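Local coordinates for F5/8 type C domain protein (PDB 4ZRX), which is a putative alpha-L-fucosidase that probably hydrolyses fucosides in a TIM-barrel domain and carries a C-terminal F5/8 type C domain, a family often involved in carbohydrate binding, at residues 513-518 with 536-541; 506-511 with 544-549; 373-378 with 438-443. All coordinates share one frame; numbering follows the deposited sequence.

In the fold
Along the chain contact 3 closes first, and contacts 1 and 2 follow in the C-terminal F5/8 type C region, where 513-518 with 536-541 is nested inside the longer loop closed by 506-511 with 544-549. The centres of contacts 1 and 2 are 10 Å apart, and the two touch directly: Gln-548 NE2 lies 2.9 Å from Ser-539 O, a probable hydrogen bond. Contact 3 lies 57 Å from contact 1 and 50 Å from contact 2, centre to centre. All come after strand 324-328, the last of the mixed barrel sheet. Contact 3 holds an edge strand in its four-stranded antiparallel sheet, while contacts 1 and 2 together close neighbouring loops of the F5/8 type C domain.

Contact 1: 513-518 with 536-541; sequences TMAFRY and GEFSNI
Tyr-518 and Phe-538 form an offset stack, their centroids 4.2 Å apart and their planes inclined by 21°. The side chains cross at about a right angle, and Tyr-518 CD2 lies over the centre of the Phe-538 ring. The opposite face of the tyrosine is covered by Gly-536, whose CA makes a CH-pi contact 3.8 Å from the Tyr-518 ring centroid. A water joins Tyr-518 OH to Glu-537 O.

Glu-537 CG lies 3.4 Å from Phe-516 CE1, and the glutamate runs alongside the ring in the same direction, carboxylate and ring planes only 20° apart. Both residues carry CG anti to the backbone N (chi1 176° in Phe-516), in keeping with this side-by-side course. Arg-517 closes a salt bridge from NH1 to Glu-537 OE1 (2.7 Å), reaching that oxygen's anti lone pair although OE1 lies out of the guanidinium plane. Phe-516 CE2 lies over the centre of one face of the Arg-517 guanidinium, and Ser-539 OG donates to Glu-537 OE2.

Backbone bonds fix the register: Phe-538 N to Phe-516 O is 2.8 Å and nearly straight, while Tyr-518 N reaches Gly-536 O. Ile-541 CG2 packs 3.4 Å from Ala-515 O, a buried carbonyl lacking a polar partner. Phe-516 and Arg-517 both hydrogen-bond by backbone to Thr-566 of strand 560-566, a classic beta bulge where strand 517-523 begins.

Contact 2: 506-511 with 544-549; sequences SKAEVK and NPLPQT
Ala-508 opens the contact by laying its backbone against Pro-545: its carbonyl O lies 3.3 Å from Pro-545 CG, and its CA makes a CA-H...O contact of 3.5 Å with Pro-545 O. Their CA atoms are 5.0 Å apart, the nearest such pair between the segments. The methyl of Ala-508 serves the next residue as well, with CB 4.1 Å from Leu-546 CD2, a branch of a side chain that starts out away from 506-511 but whose end comes back nearer.

Glu-509 contributes through its main chain, its carbonyl carbon 3.6 Å from Pro-545 CB, while its CB is directed away from 544-549.

At Val-510 one methyl does the touching. With CG1 anti to the backbone N (chi1 168°), CG2 lies anti to the carbonyl carbon and meets Pro-545 CG and CD, each 3.7 Å from Val-510 CG2. The two side chains cross at about a right angle. The proline ring therefore rests on Ala-508, Glu-509 and Val-510 in turn, by van der Waals contact.

Within 544-549, Asn-544 OD1 accepts from Leu-546 N at 3.2 Å in an Asx turn, bending the chain round Pro-545.

With 213 Å² buried, this is a small surface contact. It joins the loop between strands 495-503 and 517-523 to the turn leading into strand 548-552, which pairs with 495-503, with backbone hydrogen bonding between Gln-548 and Tyr-503.

Contact 3: 373-378 with 438-443; sequences GGEAVY and KLRVRI
Glu-375 and Arg-442 make the principal side-chain link between these strands. Side by side with the glutamate, Arg-442 offers its NE and NH2 edge to a single oxygen: Glu-375 OE2 is 2.8 Å from Arg-442 NE and 2.7 Å from Arg-442 NH2. The oxygen lies in the guanidinium plane, yet the carboxylate is turned 56° from it; NE meets OE2 on its anti lone pair, NH2 from the anti side but out of the carboxylate plane. A bend at chi3 (-57°) in Arg-442 swings this edge round to the glutamate.

Arg-440 interacts differently, since Glu-375 OE2 sits over its guanidinium face, 4.0 Å from Arg-440 NE, with opposite charges near but no N-H directed at the oxygen. On the same sheet face, Val-377 splits its methyls, CG1 packing on Lys-438 CD and CG2 on Arg-440 CD.

Behind these side chains stands the antiparallel ladder. Ala-376 and Val-441 exchange two bonds of 2.9 Å between N and O, and Tyr-378 pairs likewise with Leu-439. Next to the Glu-375/Arg-442 pair, Gly-373 and Gly-374 both face Ile-443, a G1 beta bulge.

Further out, Glu-407 on strand 401-410 forms salt bridges with Arg-440 and Arg-442, and Trp-414 makes a cation-pi contact with Arg-440. Strand 374-381 is outermost in its four-stranded sheet, with 438-446 between it and 401-410; Ala-376, Tyr-378 and Ile-443 pack on Trp-368 of strand 368-370, in the sheet that also holds 450-458.

Contact 1: 513-518 with 536-541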
# COMPACT_ATOMS: atom_id res chain seq x y z
N THR A 513 34.15 -4.65 -1.94
CA THR A 513 34.35 -5.79 -2.84
C THR A 513 34.07 -5.53 -4.36
O THR A 513 34.10 -6.46 -5.19
CB THR A 513 33.47 -6.94 -2.34
OG1 THR A 513 33.79 -8.12 -3.07
CG2 THR A 513 32.03 -6.63 -2.55
N MSE A 514 33.74 -4.29 -4.71
CA MSE A 514 33.36 -3.97 -6.11
C MSE A 514 34.56 -4.09 -7.06
O MSE A 514 35.71 -3.96 -6.63
CB MSE A 514 32.77 -2.57 -6.20
CG MSE A 514 33.77 -1.43 -5.97
SE MSE A 514 32.84 0.24 -5.57
CE MSE A 514 31.40 0.13 -6.95
N ALA A 515 34.27 -4.32 -8.34
CA ALA A 515 35.33 -4.34 -9.36
C ALA A 515 35.83 -2.94 -9.66
O ALA A 515 35.03 -1.97 -9.76
CB ALA A 515 34.83 -4.99 -10.61
N PHE A 516 37.14 -2.83 -9.88
CA PHE A 516 37.78 -1.60 -10.30
C PHE A 516 38.70 -1.85 -11.52
O PHE A 516 38.45 -1.32 -12.61
CB PHE A 516 38.54 -0.99 -9.13
CG PHE A 516 39.32 0.24 -9.48
CD1 PHE A 516 38.71 1.30 -10.19
CD2 PHE A 516 40.68 0.36 -9.09
CE1 PHE A 516 39.44 2.46 -10.51
CE2 PHE A 516 41.40 1.53 -9.39
CZ PHE A 516 40.80 2.57 -10.10
N ARG A 517 39.75 -2.63 -11.30
CA ARG A 517 40.64 -3.04 -12.42
C ARG A 517 40.10 -4.35 -12.99
O ARG A 517 39.70 -5.23 -12.23
CB ARG A 517 42.09 -3.20 -11.95
CG ARG A 517 42.65 -1.94 -11.32
CD ARG A 517 44.19 -1.83 -11.42
NE ARG A 517 44.62 -0.49 -10.97
CZ ARG A 517 44.46 0.66 -11.64
NH1 ARG A 517 43.89 0.69 -12.85
NH2 ARG A 517 44.86 1.80 -11.10
N TYR A 518 40.05 -4.47 -14.31
CA TYR A 518 39.44 -5.64 -14.87
C TYR A 518 40.05 -6.04 -16.20
O TYR A 518 40.72 -5.23 -16.84
CB TYR A 518 37.93 -5.41 -15.08
CG TYR A 518 37.65 -4.44 -16.17
CD1 TYR A 518 37.54 -4.87 -17.50
CD2 TYR A 518 37.53 -3.10 -15.91
CE1 TYR A 518 37.35 -3.95 -18.56
CE2 TYR A 518 37.33 -2.19 -16.94
CZ TYR A 518 37.23 -2.62 -18.26
OH TYR A 518 37.01 -1.70 -19.26
N GLY A 536 40.51 -1.28 -18.97
CA GLY A 536 40.86 -2.09 -17.80
C GLY A 536 40.63 -1.43 -16.45
O GLY A 536 41.04 -1.97 -15.40
N GLU A 537 39.97 -0.26 -16.48
CA GLU A 537 39.66 0.47 -15.26
C GLU A 537 38.24 1.02 -15.36
O GLU A 537 37.87 1.68 -16.35
CB GLU A 537 40.64 1.60 -15.05
CG GLU A 537 40.51 2.28 -13.70
CD GLU A 537 41.50 3.42 -13.58
OE1 GLU A 537 42.68 3.09 -13.28
OE2 GLU A 537 41.10 4.60 -13.78
N PHE A 538 37.45 0.70 -14.34
CA PHE A 538 36.11 1.30 -14.20
C PHE A 538 36.35 2.58 -13.45
O PHE A 538 36.23 2.64 -12.21
CB PHE A 538 35.20 0.38 -13.40
CG PHE A 538 34.80 -0.88 -14.11
CD1 PHE A 538 34.20 -0.83 -15.37
CD2 PHE A 538 34.99 -2.11 -13.50
CE1 PHE A 538 33.81 -2.01 -16.00
CE2 PHE A 538 34.61 -3.29 -14.12
CZ PHE A 538 34.03 -3.24 -15.40
N SER A 539 36.79 3.60 -14.19
CA SER A 539 37.34 4.78 -13.56
C SER A 539 36.28 5.45 -12.67
O SER A 539 35.12 5.57 -13.08
CB SER A 539 37.88 5.76 -14.58
OG SER A 539 39.02 5.15 -15.19
N ASN A 540 36.73 5.80 -11.47
CA ASN A 540 35.94 6.52 -10.47
C ASN A 540 34.75 5.76 -9.89
O ASN A 540 33.89 6.35 -9.21
CB ASN A 540 35.48 7.87 -11.05
CG ASN A 540 35.17 8.90 -9.98
OD1 ASN A 540 35.90 9.08 -8.98
ND2 ASN A 540 34.05 9.61 -10.19
N ILE A 541 34.70 4.44 -10.13
CA ILE A 541 33.50 3.67 -9.71
C ILE A 541 33.29 3.67 -8.20
O ILE A 541 32.16 3.62 -7.74
CB ILE A 541 33.55 2.25 -10.26
CG1 ILE A 541 32.10 1.69 -10.32
CG2 ILE A 541 34.60 1.40 -9.49
CD1 ILE A 541 31.91 0.77 -11.42
O HOH W 1 36.46 0.78 -18.48

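Contact 2: 506-511 with 544-549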
# COMPACT_ATOMS: atom_id res chain seq x y z
N SER A 506 25.53 -3.69 -7.75
CA SER A 506 24.20 -3.93 -7.17
C SER A 506 23.71 -2.72 -6.37
O SER A 506 24.48 -2.17 -5.56
CB SER A 506 24.25 -5.15 -6.27
OG SER A 506 22.97 -5.31 -5.65
N LYS A 507 22.47 -2.30 -6.65
CA LYS A 507 21.81 -1.15 -6.00
C LYS A 507 22.53 0.19 -6.21
O LYS A 507 22.22 1.19 -5.53
CB LYS A 507 21.63 -1.45 -4.49
CG LYS A 507 20.85 -2.78 -4.23
CD LYS A 507 20.69 -3.15 -2.73
CE LYS A 507 20.09 -2.06 -1.91
NZ LYS A 507 19.89 -2.48 -0.48
N ALA A 508 23.46 0.22 -7.18
CA ALA A 508 24.27 1.40 -7.46
C ALA A 508 24.86 1.91 -6.16
O ALA A 508 24.71 3.09 -5.82
CB ALA A 508 23.42 2.50 -8.16
N GLU A 509 25.48 0.99 -5.42
CA GLU A 509 26.06 1.35 -4.15
C GLU A 509 27.53 0.94 -4.10
O GLU A 509 27.92 -0.07 -4.64
CB GLU A 509 25.25 0.80 -2.97
CG GLU A 509 25.48 -0.62 -2.66
CD GLU A 509 24.41 -1.23 -1.73
OE1 GLU A 509 23.82 -0.47 -0.95
OE2 GLU A 509 24.19 -2.47 -1.80
N VAL A 510 28.33 1.80 -3.50
CA VAL A 510 29.74 1.52 -3.31
C VAL A 510 29.89 0.39 -2.30
O VAL A 510 29.06 0.25 -1.40
CB VAL A 510 30.48 2.82 -2.82
CG1 VAL A 510 31.91 2.53 -2.32
CG2 VAL A 510 30.46 3.85 -3.94
N LYS A 511 30.93 -0.40 -2.47
CA LYS A 511 31.26 -1.49 -1.54
C LYS A 511 32.73 -1.84 -1.68
O LYS A 511 33.25 -1.75 -2.80
CB LYS A 511 30.40 -2.74 -1.83
CG LYS A 511 30.36 -3.13 -3.32
CD LYS A 511 29.37 -4.26 -3.57
CE LYS A 511 29.27 -4.57 -5.06
NZ LYS A 511 28.33 -5.70 -5.28
N ASN A 544 31.45 6.73 -7.74
CA ASN A 544 30.26 6.83 -8.56
C ASN A 544 29.86 5.43 -9.04
O ASN A 544 30.35 4.95 -10.10
CB ASN A 544 30.49 7.75 -9.76
CG ASN A 544 29.24 7.82 -10.69
OD1 ASN A 544 28.20 7.23 -10.39
ND2 ASN A 544 29.36 8.49 -11.80
N PRO A 545 29.01 4.74 -8.27
CA PRO A 545 28.74 3.33 -8.52
C PRO A 545 27.62 3.09 -9.54
O PRO A 545 27.02 2.00 -9.58
CB PRO A 545 28.35 2.79 -7.13
CG PRO A 545 27.77 4.00 -6.43
CD PRO A 545 28.59 5.15 -6.89
N LEU A 546 27.34 4.10 -10.36
CA LEU A 546 26.32 3.95 -11.39
C LEU A 546 26.91 3.04 -12.47
O LEU A 546 28.13 2.80 -12.48
CB LEU A 546 25.91 5.30 -11.94
CG LEU A 546 25.09 6.14 -10.96
CD1 LEU A 546 25.04 7.62 -11.40
CD2 LEU A 546 23.70 5.57 -10.85
N PRO A 547 26.04 2.48 -13.33
CA PRO A 547 26.54 1.49 -14.32
C PRO A 547 27.56 2.10 -15.25
O PRO A 547 27.46 3.30 -15.59
CB PRO A 547 25.26 1.10 -15.08
CG PRO A 547 24.14 1.33 -14.02
CD PRO A 547 24.55 2.53 -13.27
N GLN A 548 28.57 1.29 -15.63
CA GLN A 548 29.57 1.72 -16.60
C GLN A 548 29.53 0.78 -17.75
O GLN A 548 29.78 -0.40 -17.55
CB GLN A 548 30.98 1.73 -16.02
CG GLN A 548 31.11 2.70 -14.88
CD GLN A 548 32.57 3.07 -14.57
OE1 GLN A 548 33.50 2.64 -15.23
NE2 GLN A 548 32.74 3.93 -13.60
N THR A 549 29.22 1.34 -18.91
CA THR A 549 29.15 0.59 -20.16
C THR A 549 30.49 0.73 -20.87
O THR A 549 31.00 1.84 -21.01
CB THR A 549 27.95 1.11 -21.00
OG1 THR A 549 26.71 0.82 -20.30
CG2 THR A 549 27.93 0.47 -22.40

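Contact 3: 373-378 with 438-443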
# COMPACT_ATOMS: atom_id res chain seq x y z
N GLY A 373 -4.03 -20.94 25.44
CA GLY A 373 -3.68 -22.35 25.36
C GLY A 373 -4.68 -23.22 24.59
O GLY A 373 -4.46 -24.42 24.33
N GLY A 374 -5.84 -22.66 24.25
CA GLY A 374 -6.84 -23.45 23.58
C GLY A 374 -6.52 -23.75 22.16
O GLY A 374 -5.78 -23.01 21.53
N GLU A 375 -7.07 -24.87 21.67
CA GLU A 375 -6.77 -25.39 20.33
C GLU A 375 -8.09 -25.77 19.68
O GLU A 375 -9.00 -26.26 20.39
CB GLU A 375 -5.95 -26.67 20.39
CG GLU A 375 -4.57 -26.54 20.70
CD GLU A 375 -3.88 -27.88 20.94
OE1 GLU A 375 -4.53 -28.90 21.15
OE2 GLU A 375 -2.65 -27.87 20.91
N ALA A 376 -8.14 -25.66 18.36
CA ALA A 376 -9.26 -26.11 17.56
C ALA A 376 -8.68 -26.75 16.32
O ALA A 376 -7.72 -26.26 15.76
CB ALA A 376 -10.16 -24.96 17.22
N VAL A 377 -9.27 -27.88 15.91
CA VAL A 377 -8.87 -28.58 14.72
C VAL A 377 -9.95 -28.42 13.64
O VAL A 377 -11.17 -28.51 13.94
CB VAL A 377 -8.61 -30.10 15.07
CG1 VAL A 377 -8.41 -30.96 13.85
CG2 VAL A 377 -7.42 -30.27 16.03
N TYR A 378 -9.53 -28.25 12.40
CA TYR A 378 -10.36 -28.12 11.25
C TYR A 378 -9.97 -29.16 10.21
O TYR A 378 -8.82 -29.28 9.82
CB TYR A 378 -10.24 -26.73 10.63
CG TYR A 378 -10.63 -25.62 11.59
CD1 TYR A 378 -9.73 -25.10 12.50
CD2 TYR A 378 -11.88 -25.05 11.55
CE1 TYR A 378 -10.10 -24.13 13.36
CE2 TYR A 378 -12.25 -24.06 12.42
CZ TYR A 378 -11.40 -23.58 13.31
OH TYR A 378 -11.77 -22.58 14.22
N LYS A 438 -5.73 -31.84 7.96
CA LYS A 438 -6.29 -31.07 9.01
C LYS A 438 -5.41 -29.85 9.28
O LYS A 438 -4.22 -29.85 8.98
CB LYS A 438 -6.43 -31.88 10.29
CG LYS A 438 -7.52 -33.03 10.26
CD LYS A 438 -7.53 -33.75 11.58
CE LYS A 438 -8.78 -34.71 11.79
NZ LYS A 438 -9.22 -35.57 10.66
N LEU A 439 -6.03 -28.85 9.90
CA LEU A 439 -5.34 -27.69 10.39
C LEU A 439 -5.65 -27.57 11.84
O LEU A 439 -6.76 -27.91 12.30
CB LEU A 439 -5.89 -26.50 9.61
CG LEU A 439 -5.08 -25.35 9.24
CD1 LEU A 439 -3.78 -25.62 8.50
CD2 LEU A 439 -6.02 -24.42 8.45
N ARG A 440 -4.70 -27.11 12.61
CA ARG A 440 -4.94 -26.85 14.03
C ARG A 440 -4.52 -25.43 14.33
O ARG A 440 -3.44 -25.03 13.90
CB ARG A 440 -4.13 -27.82 14.88
CG ARG A 440 -4.31 -27.63 16.36
CD ARG A 440 -4.00 -28.88 17.13
NE ARG A 440 -2.59 -29.18 17.12
CZ ARG A 440 -2.02 -30.30 17.55
NH1 ARG A 440 -2.75 -31.28 18.07
NH2 ARG A 440 -0.72 -30.43 17.48
N VAL A 441 -5.34 -24.70 15.09
CA VAL A 441 -5.03 -23.35 15.51
C VAL A 441 -5.01 -23.36 17.02
O VAL A 441 -5.87 -23.97 17.67
CB VAL A 441 -6.10 -22.35 15.04
CG1 VAL A 441 -5.76 -20.92 15.51
CG2 VAL A 441 -6.23 -22.43 13.52
N ARG A 442 -3.97 -22.77 17.56
CA ARG A 442 -3.79 -22.62 18.99
C ARG A 442 -3.74 -21.15 19.36
O ARG A 442 -2.91 -20.43 18.82
CB ARG A 442 -2.49 -23.31 19.42
CG ARG A 442 -2.35 -23.38 20.93
CD ARG A 442 -1.08 -24.16 21.35
NE ARG A 442 -1.12 -25.49 20.74
CZ ARG A 442 -0.40 -25.94 19.70
NH1 ARG A 442 0.55 -25.23 19.11
NH2 ARG A 442 -0.69 -27.14 19.23
N ILE A 443 -4.61 -20.71 20.23
CA ILE A 443 -4.53 -19.34 20.75
C ILE A 443 -3.63 -19.39 21.96
O ILE A 443 -4.00 -19.89 23.03
CB ILE A 443 -5.90 -18.73 21.10
CG1 ILE A 443 -6.85 -18.71 19.87
CG2 ILE A 443 -5.66 -17.35 21.71
CD1 ILE A 443 -6.28 -18.13 18.58